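PDB 2XZI: extracellular sialidase/neuraminidase, putative from Aspergillus fumigatus, which probably cleaves terminal sialic acids from glycosides as a beta-propeller exo-sialidase, acting as a KDNase on deaminated neuraminic acid (KDN). Local coordinates for residues 116-121 against 216-221; 102-107 against 149-154; 78-81 against 86-89. All coordinates share one frame; numbering follows the deposited sequence.

Contact 1 of 3, residues 116-121 against 216-221. With NO2 (nitrite ion), chain H.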
loop_
_atom_site.group_PDB
_atom_site.type_symbol
_atom_site.label_atom_id
_atom_site.label_comp_id
_atom_site.label_asym_id
_atom_site.label_seq_id
_atom_site.Cartn_x
_atom_site.Cartn_y
_atom_site.Cartn_z
ATOM N N TYR A 116 -1.640 13.679 -2.665
ATOM C CA TYR A 116 -2.933 13.157 -2.977
ATOM C C TYR A 116 -3.110 11.808 -2.306
ATOM O O TYR A 116 -2.188 11.000 -2.277
ATOM C CB TYR A 116 -3.060 12.981 -4.480
ATOM C CG TYR A 116 -3.294 14.225 -5.307
ATOM C CD1 TYR A 116 -4.484 14.949 -5.188
ATOM C CD2 TYR A 116 -2.362 14.617 -6.260
ATOM C CE1 TYR A 116 -4.717 16.067 -5.994
ATOM C CE2 TYR A 116 -2.588 15.723 -7.061
ATOM C CZ TYR A 116 -3.766 16.429 -6.912
ATOM O OH TYR A 116 -4.024 17.517 -7.730
ATOM N N LEU A 117 -4.303 11.567 -1.766
ATOM C CA LEU A 117 -4.624 10.267 -1.197
ATOM C C LEU A 117 -5.967 9.789 -1.755
ATOM O O LEU A 117 -7.032 10.320 -1.421
ATOM C CB LEU A 117 -4.607 10.308 0.339
ATOM C CG LEU A 117 -5.008 9.032 1.074
ATOM C CD1 LEU A 117 -3.906 8.021 1.007
ATOM C CD2 LEU A 117 -5.273 9.384 2.517
ATOM N N PHE A 118 -5.896 8.800 -2.636
ATOM C CA PHE A 118 -7.104 8.119 -3.084
ATOM C C PHE A 118 -7.512 7.057 -2.073
ATOM O O PHE A 118 -6.662 6.436 -1.450
ATOM C CB PHE A 118 -6.878 7.476 -4.458
ATOM C CG PHE A 118 -6.791 8.465 -5.596
ATOM C CD1 PHE A 118 -5.570 9.059 -5.951
ATOM C CD2 PHE A 118 -7.948 8.815 -6.309
ATOM C CE1 PHE A 118 -5.508 10.001 -7.002
ATOM C CE2 PHE A 118 -7.885 9.755 -7.360
ATOM C CZ PHE A 118 -6.656 10.333 -7.699
ATOM N N LEU A 119 -8.822 6.868 -1.915
ATOM C CA LEU A 119 -9.371 5.956 -0.909
ATOM C C LEU A 119 -10.615 5.296 -1.463
ATOM O O LEU A 119 -11.269 5.873 -2.326
ATOM C CB LEU A 119 -9.822 6.718 0.352
ATOM C CG LEU A 119 -8.838 7.589 1.101
ATOM C CD1 LEU A 119 -9.553 8.480 2.119
ATOM C CD2 LEU A 119 -7.828 6.712 1.798
ATOM N N SER A 120 -10.943 4.118 -0.942
ATOM C CA SER A 120 -12.218 3.463 -1.184
ATOM C C SER A 120 -13.117 3.624 0.049
ATOM O O SER A 120 -12.624 3.771 1.182
ATOM C CB SER A 120 -11.987 1.975 -1.467
ATOM O OG SER A 120 -11.224 1.769 -2.657
ATOM N N TRP A 121 -14.433 3.622 -0.183
ATOM C CA TRP A 121 -15.416 3.685 0.891
ATOM C C TRP A 121 -16.534 2.707 0.584
ATOM O O TRP A 121 -16.880 2.503 -0.591
ATOM C CB TRP A 121 -16.001 5.099 0.955
ATOM C CG TRP A 121 -17.094 5.266 1.944
ATOM C CD1 TRP A 121 -16.942 5.635 3.244
ATOM C CD2 TRP A 121 -18.509 5.103 1.728
ATOM N NE1 TRP A 121 -18.161 5.701 3.862
ATOM C CE2 TRP A 121 -19.143 5.379 2.960
ATOM C CE3 TRP A 121 -19.301 4.727 0.624
ATOM C CZ2 TRP A 121 -20.542 5.306 3.124
ATOM C CZ3 TRP A 121 -20.698 4.647 0.795
ATOM C CH2 TRP A 121 -21.290 4.936 2.035
ATOM N N ARG A 216 -4.418 18.595 -10.687
ATOM C CA ARG A 216 -4.529 17.681 -11.816
ATOM C C ARG A 216 -5.944 17.476 -12.300
ATOM O O ARG A 216 -6.890 17.568 -11.531
ATOM C CB ARG A 216 -3.950 16.313 -11.439
ATOM C CG ARG A 216 -2.481 16.345 -11.009
ATOM C CD ARG A 216 -1.517 16.695 -12.135
ATOM N NE ARG A 216 -0.163 16.395 -11.698
ATOM C CZ ARG A 216 0.830 16.054 -12.499
ATOM N NH1 ARG A 216 0.642 15.981 -13.822
ATOM N NH2 ARG A 216 2.018 15.775 -11.979
ATOM N N THR A 217 -6.059 17.201 -13.590
ATOM C CA THR A 217 -7.294 16.660 -14.121
ATOM C C THR A 217 -7.129 15.149 -14.268
ATOM O O THR A 217 -6.069 14.649 -14.674
ATOM C CB THR A 217 -7.690 17.345 -15.421
ATOM O OG1 THR A 217 -6.604 17.258 -16.331
ATOM C CG2 THR A 217 -7.985 18.816 -15.157
ATOM N N TRP A 218 -8.178 14.432 -13.905
ATOM C CA TRP A 218 -8.128 12.981 -13.822
ATOM C C TRP A 218 -8.874 12.353 -14.981
ATOM O O TRP A 218 -9.895 12.887 -15.448
ATOM C CB TRP A 218 -8.704 12.471 -12.499
ATOM C CG TRP A 218 -8.157 13.163 -11.291
ATOM C CD1 TRP A 218 -8.787 14.123 -10.531
ATOM C CD2 TRP A 218 -6.865 12.970 -10.700
ATOM N NE1 TRP A 218 -7.960 14.538 -9.515
ATOM C CE2 TRP A 218 -6.775 13.850 -9.591
ATOM C CE3 TRP A 218 -5.773 12.145 -11.004
ATOM C CZ2 TRP A 218 -5.639 13.911 -8.771
ATOM C CZ3 TRP A 218 -4.626 12.215 -10.181
ATOM C CH2 TRP A 218 -4.584 13.097 -9.081
ATOM N N SER A 219 -8.371 11.214 -15.439
ATOM C CA SER A 219 -9.106 10.410 -16.419
ATOM C C SER A 219 -8.853 8.932 -16.139
ATOM O O SER A 219 -7.991 8.585 -15.313
ATOM C CB SER A 219 -8.685 10.777 -17.837
ATOM O OG SER A 219 -7.323 10.515 -18.030
ATOM N N VAL A 220 -9.617 8.066 -16.796
ATOM C CA VAL A 220 -9.506 6.628 -16.577
ATOM C C VAL A 220 -8.918 5.930 -17.794
ATOM O O VAL A 220 -9.393 6.122 -18.924
ATOM C CB VAL A 220 -10.875 6.001 -16.267
ATOM C CG1 VAL A 220 -10.749 4.482 -16.133
ATOM C CG2 VAL A 220 -11.480 6.611 -15.016
ATOM N N GLN A 221 -7.905 5.113 -17.553
ATOM C CA GLN A 221 -7.353 4.221 -18.557
ATOM C C GLN A 221 -7.822 2.805 -18.235
ATOM O O GLN A 221 -7.342 2.173 -17.270
ATOM C CB GLN A 221 -5.830 4.306 -18.569
ATOM C CG GLN A 221 -5.191 3.329 -19.531
ATOM C CD GLN A 221 -3.676 3.326 -19.455
ATOM O OE1 GLN A 221 -3.089 3.287 -18.369
ATOM N NE2 GLN A 221 -3.026 3.319 -20.615
HETATM N N NO2 H . -5.798 7.573 -20.704
HETATM O O1 NO2 H . -4.358 7.559 -20.958
HETATM O O2 NO2 H . -6.213 8.905 -20.258
HETATM O O HOH W 1 -6.650 17.772 -8.700
#
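Segments 116-121 and 216-221 lie in different sheets and share no backbone pairing: the CA atoms of Tyr116 and Arg216 lie 10.1 Å apart and those of Phe118 and Trp218 11.8 Å, a gap spanned mainly by side chains. Trp218 reaches into it. The benzo edge of its indole stands on the Tyr116 ring in a T-shaped stack, with Trp218 CZ2 over the ring centre, 3.6 Å from Tyr116 CE1, and the planes at 79°. Phe118 meets the same indole differently, directing its own edge at one indole face, with Phe118 CZ 3.7 Å from Trp218 CZ3 and the planes at 85°. Trp218 thus offers an edge to one ring and a face to the other, while CB of Arg216 covers its second face near the rim. Two residues apart in the strand, Tyr116 and Phe118 project from the same side, and in each a CG anti to the carbonyl carbon (chi1 -77° in Tyr116) turns the ring toward Trp218. At the polar end of the cluster a water joins the two segments, 2.8 Å from Tyr116 OH and donating a hydrogen bond of 2.8 Å to Arg216 O. The Arg216 guanidinium forms a salt bridge with Asp110. Beyond the cluster, Ser219 OG donates to O2 of a nitrite ion (3.0 Å), probably picked up from the crystallisation liquor, which Arg210 also binds. The aromatic cluster packs two consecutive propeller blades together: Leu155 of strand 152-158 touches all three aromatic side chains, and Ile207 of strand 205-210 backs Trp218.

Contact 2 of 3, residues 102-107 against 149-154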
loop_
_atom_site.group_PDB
_atom_site.type_symbol
_atom_site.label_atom_id
_atom_site.label_comp_id
_atom_site.label_asym_id
_atom_site.label_seq_id
_atom_site.Cartn_x
_atom_site.Cartn_y
_atom_site.Cartn_z
ATOM N N TRP A 102 -13.645 3.342 5.576
ATOM C CA TRP A 102 -12.731 4.194 4.822
ATOM C C TRP A 102 -11.414 3.443 4.700
ATOM O O TRP A 102 -10.791 3.135 5.719
ATOM C CB TRP A 102 -12.471 5.521 5.542
ATOM C CG TRP A 102 -13.654 6.418 5.659
ATOM C CD1 TRP A 102 -14.487 6.515 6.727
ATOM C CD2 TRP A 102 -14.149 7.330 4.669
ATOM N NE1 TRP A 102 -15.476 7.445 6.472
ATOM C CE2 TRP A 102 -15.289 7.957 5.218
ATOM C CE3 TRP A 102 -13.731 7.687 3.377
ATOM C CZ2 TRP A 102 -16.032 8.917 4.514
ATOM C CZ3 TRP A 102 -14.465 8.643 2.682
ATOM C CH2 TRP A 102 -15.598 9.246 3.254
ATOM N N GLY A 103 -10.967 3.169 3.479
ATOM C CA GLY A 103 -9.752 2.373 3.332
ATOM C C GLY A 103 -9.073 2.408 1.991
ATOM O O GLY A 103 -9.243 3.343 1.210
ATOM N N ASN A 104 -8.293 1.359 1.736
ATOM C CA ASN A 104 -7.470 1.269 0.520
ATOM C C ASN A 104 -6.580 2.505 0.298
ATOM O O ASN A 104 -6.580 3.091 -0.783
ATOM C CB ASN A 104 -8.356 1.037 -0.718
ATOM C CG ASN A 104 -8.847 -0.382 -0.823
ATOM O OD1 ASN A 104 -9.689 -0.823 -0.025
ATOM N ND2 ASN A 104 -8.312 -1.124 -1.780
ATOM N N PRO A 105 -5.826 2.936 1.319
ATOM C CA PRO A 105 -5.031 4.141 1.069
ATOM C C PRO A 105 -4.079 3.984 -0.118
ATOM O O PRO A 105 -3.316 3.015 -0.188
ATOM C CB PRO A 105 -4.234 4.311 2.378
ATOM C CG PRO A 105 -4.182 2.933 2.944
ATOM C CD PRO A 105 -5.509 2.346 2.632
ATOM N N THR A 106 -4.148 4.935 -1.054
ATOM C CA THR A 106 -3.287 4.932 -2.242
ATOM C C THR A 106 -2.776 6.359 -2.488
ATOM O O THR A 106 -3.357 7.117 -3.268
ATOM C CB THR A 106 -4.023 4.358 -3.471
ATOM O OG1 THR A 106 -4.666 3.139 -3.100
ATOM C CG2 THR A 106 -3.054 4.067 -4.610
ATOM N N PRO A 107 -1.678 6.720 -1.813
ATOM C CA PRO A 107 -1.110 8.071 -1.891
ATOM C C PRO A 107 -0.178 8.254 -3.076
ATOM O O PRO A 107 0.440 7.292 -3.545
ATOM C CB PRO A 107 -0.344 8.197 -0.569
ATOM C CG PRO A 107 0.111 6.788 -0.293
ATOM C CD PRO A 107 -1.061 5.932 -0.725
ATOM N N GLY A 149 -25.084 1.272 -1.863
ATOM C CA GLY A 149 -24.481 -0.038 -1.635
ATOM C C GLY A 149 -23.202 -0.358 -2.389
ATOM O O GLY A 149 -22.652 -1.441 -2.229
ATOM N N ARG A 150 -22.723 0.573 -3.220
ATOM C CA ARG A 150 -21.529 0.322 -4.050
ATOM C C ARG A 150 -20.295 0.835 -3.354
ATOM O O ARG A 150 -20.384 1.610 -2.399
ATOM C CB ARG A 150 -21.634 0.968 -5.436
ATOM C CG ARG A 150 -21.622 2.499 -5.446
ATOM C CD ARG A 150 -21.861 3.080 -6.840
ATOM N NE ARG A 150 -20.793 2.713 -7.776
ATOM C CZ ARG A 150 -20.548 3.294 -8.949
ATOM N NH1 ARG A 150 -21.282 4.312 -9.380
ATOM N NH2 ARG A 150 -19.536 2.876 -9.687
ATOM N N ARG A 151 -19.143 0.381 -3.831
ATOM C CA ARG A 151 -17.878 0.947 -3.384
ATOM C C ARG A 151 -17.636 2.285 -4.084
ATOM O O ARG A 151 -17.737 2.389 -5.319
ATOM C CB ARG A 151 -16.746 -0.045 -3.624
ATOM C CG ARG A 151 -16.828 -1.249 -2.700
ATOM C CD ARG A 151 -15.991 -1.041 -1.449
ATOM N NE ARG A 151 -14.577 -1.233 -1.764
ATOM C CZ ARG A 151 -13.585 -1.153 -0.884
ATOM N NH1 ARG A 151 -13.835 -0.818 0.380
ATOM N NH2 ARG A 151 -12.348 -1.388 -1.291
ATOM N N HIS A 152 -17.332 3.307 -3.289
ATOM C CA HIS A 152 -17.036 4.661 -3.795
ATOM C C HIS A 152 -15.543 4.893 -3.835
ATOM O O HIS A 152 -14.794 4.184 -3.179
ATOM C CB HIS A 152 -17.693 5.729 -2.911
ATOM C CG HIS A 152 -19.184 5.757 -3.013
ATOM N ND1 HIS A 152 -19.881 6.912 -3.300
ATOM C CD2 HIS A 152 -20.112 4.781 -2.863
ATOM C CE1 HIS A 152 -21.174 6.642 -3.344
ATOM N NE2 HIS A 152 -21.343 5.363 -3.069
ATOM N N LEU A 153 -15.138 5.877 -4.629
ATOM C CA LEU A 153 -13.763 6.307 -4.756
ATOM C C LEU A 153 -13.704 7.757 -4.332
ATOM O O LEU A 153 -14.397 8.614 -4.901
ATOM C CB LEU A 153 -13.285 6.162 -6.210
ATOM C CG LEU A 153 -11.848 6.640 -6.465
ATOM C CD1 LEU A 153 -10.888 5.586 -5.953
ATOM C CD2 LEU A 153 -11.612 6.861 -7.915
ATOM N N TYR A 154 -12.904 8.017 -3.305
ATOM C CA TYR A 154 -12.729 9.338 -2.736
ATOM C C TYR A 154 -11.317 9.858 -2.925
ATOM O O TYR A 154 -10.364 9.081 -3.040
ATOM C CB TYR A 154 -13.040 9.259 -1.254
ATOM C CG TYR A 154 -14.511 9.424 -0.919
ATOM C CD1 TYR A 154 -15.382 8.325 -0.875
ATOM C CD2 TYR A 154 -15.030 10.678 -0.622
ATOM C CE1 TYR A 154 -16.723 8.490 -0.530
ATOM C CE2 TYR A 154 -16.383 10.837 -0.277
ATOM C CZ TYR A 154 -17.217 9.755 -0.247
ATOM O OH TYR A 154 -18.544 9.932 0.100
HETATM O O HOH W 2 -11.592 -0.195 2.021
#
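Asn104 OD1 accepts two hydrogen bonds, one from Arg151 NH2 at 3.0 Å and one from a water at 2.9 Å. The same water accepts from Arg151 NH1 (2.8 Å), which closes a small ring of bonds between amide and guanidinium. Arg151 presents its edge, with OD1 close to the guanidinium plane, but NH2 stands well above the carbonyl plane of the amide, and the two flat groups are turned 70° apart. Bends at chi2 and chi3 curl the arginine chain round to this position. Its NE donates to the backbone oxygen of Asp183, and Trp182 makes a cation-pi contact with it; Asn104 ND2 is held in turn by the oxygen of Val185, fixing the rotation of the amide. A second, apolar meeting pairs Trp102 with Tyr154: the benzo edge of Trp102 rests on the face of Tyr154, with Trp102 CZ3 over the ring centre, 3.7 Å from Tyr154 CG, and the planes at 66°. Both residues reach across strand 115-122, which lies between theirs in an antiparallel propeller blade. The side chain of Arg151 comes within about 5 Å of a bound deamino-alpha-neuraminic acid and touches the pocket residue Trp182, a second-shell arrangement beside the sialidase active site.

Contact 3 of 3, residues 78-81 against 86-89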
loop_
_atom_site.group_PDB
_atom_site.type_symbol
_atom_site.label_atom_id
_atom_site.label_comp_id
_atom_site.label_asym_id
_atom_site.label_seq_id
_atom_site.Cartn_x
_atom_site.Cartn_y
_atom_site.Cartn_z
ATOM N N THR A 78 11.357 16.585 8.964
ATOM C CA THR A 78 11.601 16.224 7.569
ATOM C C THR A 78 12.939 15.491 7.376
ATOM O O THR A 78 13.222 14.986 6.287
ATOM C CB THR A 78 11.584 17.479 6.669
ATOM O OG1 THR A 78 12.660 18.339 7.067
ATOM C CG2 THR A 78 10.259 18.238 6.792
ATOM N N ALA A 79 13.763 15.442 8.423
ATOM C CA ALA A 79 15.138 14.972 8.304
ATOM C C ALA A 79 15.453 13.693 9.075
ATOM O O ALA A 79 16.525 13.119 8.902
ATOM C CB ALA A 79 16.118 16.088 8.709
ATOM N N ASN A 80 14.526 13.227 9.907
ATOM C CA ASN A 80 14.861 12.111 10.788
ATOM C C ASN A 80 14.701 10.741 10.151
ATOM O O ASN A 80 15.210 9.735 10.675
ATOM C CB ASN A 80 14.170 12.213 12.167
ATOM C CG ASN A 80 12.682 11.903 12.132
ATOM O OD1 ASN A 80 12.215 11.082 11.336
ATOM N ND2 ASN A 80 11.929 12.519 13.059
ATOM N N ASN A 81 14.017 10.703 9.008
ATOM C CA ASN A 81 13.921 9.488 8.186
ATOM C C ASN A 81 13.211 8.311 8.873
ATOM O O ASN A 81 13.295 7.169 8.418
ATOM C CB ASN A 81 15.308 9.073 7.656
ATOM C CG ASN A 81 16.003 10.199 6.897
ATOM O OD1 ASN A 81 15.438 10.784 5.981
ATOM N ND2 ASN A 81 17.234 10.511 7.292
ATOM N N SER A 86 11.006 6.998 18.430
ATOM C CA SER A 86 10.839 8.375 18.890
ATOM C C SER A 86 10.809 9.406 17.759
ATOM O O SER A 86 10.492 10.568 17.997
ATOM C CB SER A 86 11.912 8.748 19.914
ATOM O OG SER A 86 13.188 8.707 19.318
ATOM N N ASP A 87 11.137 8.983 16.543
ATOM C CA ASP A 87 11.110 9.861 15.379
ATOM C C ASP A 87 9.715 10.069 14.783
ATOM O O ASP A 87 9.541 10.889 13.868
ATOM C CB ASP A 87 12.051 9.309 14.304
ATOM C CG ASP A 87 13.507 9.471 14.666
ATOM O OD1 ASP A 87 13.857 10.500 15.279
ATOM O OD2 ASP A 87 14.308 8.583 14.312
ATOM N N TRP A 88 8.741 9.302 15.268
ATOM C CA TRP A 88 7.396 9.283 14.696
ATOM C C TRP A 88 6.381 9.993 15.578
ATOM O O TRP A 88 6.374 9.815 16.809
ATOM C CB TRP A 88 6.950 7.844 14.446
ATOM C CG TRP A 88 7.660 7.197 13.300
ATOM C CD1 TRP A 88 8.811 6.451 13.353
ATOM C CD2 TRP A 88 7.259 7.216 11.930
ATOM N NE1 TRP A 88 9.152 6.009 12.096
ATOM C CE2 TRP A 88 8.212 6.458 11.205
ATOM C CE3 TRP A 88 6.175 7.782 11.242
ATOM C CZ2 TRP A 88 8.122 6.263 9.839
ATOM C CZ3 TRP A 88 6.088 7.586 9.875
ATOM C CH2 TRP A 88 7.051 6.826 9.190
ATOM N N GLU A 89 5.519 10.775 14.947
ATOM C CA GLU A 89 4.388 11.393 15.649
ATOM C C GLU A 89 3.379 10.349 16.156
ATOM O O GLU A 89 3.352 9.215 15.673
ATOM C CB GLU A 89 3.679 12.387 14.737
ATOM C CG GLU A 89 4.502 13.631 14.412
ATOM C CD GLU A 89 3.797 14.557 13.432
ATOM O OE1 GLU A 89 2.783 14.134 12.826
ATOM O OE2 GLU A 89 4.268 15.701 13.251
#
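Asn80 and Asp87 make the whole close approach here, the two side chains lying alongside and running antiparallel. The tight part is the stack of the Asn80 amide against the Asp87 side chain, with Asn80 CG 3.4 Å from Asp87 CB, Asp87 OD1 3.6 Å from Asn80 CB, and the amide and carboxylate planes only 27° apart. From this position Asn80 ND2 donates to Asp87 O at 3.0 Å, lying in the carbonyl plane on a lone pair, although the bond is somewhat bent (143° at the hydrogen). The asparagine reaches it with CG set between its backbone N and carbonyl carbon (chi1 74°), which lays the amide over Asp87. The loose side begins at once around this pair: Asn80 and Asp87 are themselves partly exposed, and Ser86 is exposed. On the inner side Trp88 turns toward strand 51-58, resting on Ile51 and Ala53. Asn80 OD1 accepts from the backbone N of Gly82, and Asp87 OD2 from that of Ser84. Each side chain therefore ties down the intervening turn while the amide bonds across it; in this loop between strands 68-74 and 92-93 the Asn80-Asp87 closure itself rests on directional polar bonds, with Trp88 supplying the apolar packing beneath.

Contacts 1 and 2 are neighbours, their centres 10 Å apart, and strand 115-122 ties them together: it supplies segment 116-121 and pairs with strands of both sides of contact 2. Ser120 N is 2.8 Å from Gly103 O and Trp121 O is 2.9 Å from His152 N, probable hydrogen bonds that continue the sheet, while Trp121 CD1 packs 3.5 Å from Trp102 CE2. Contact 2 is the one near the active site, and its Trp102 side chain also comes within about 5 Å of a sodium ion; contact 1 carries a nitrite instead. Contact 3 stands apart, its centre 28 Å from each of the others.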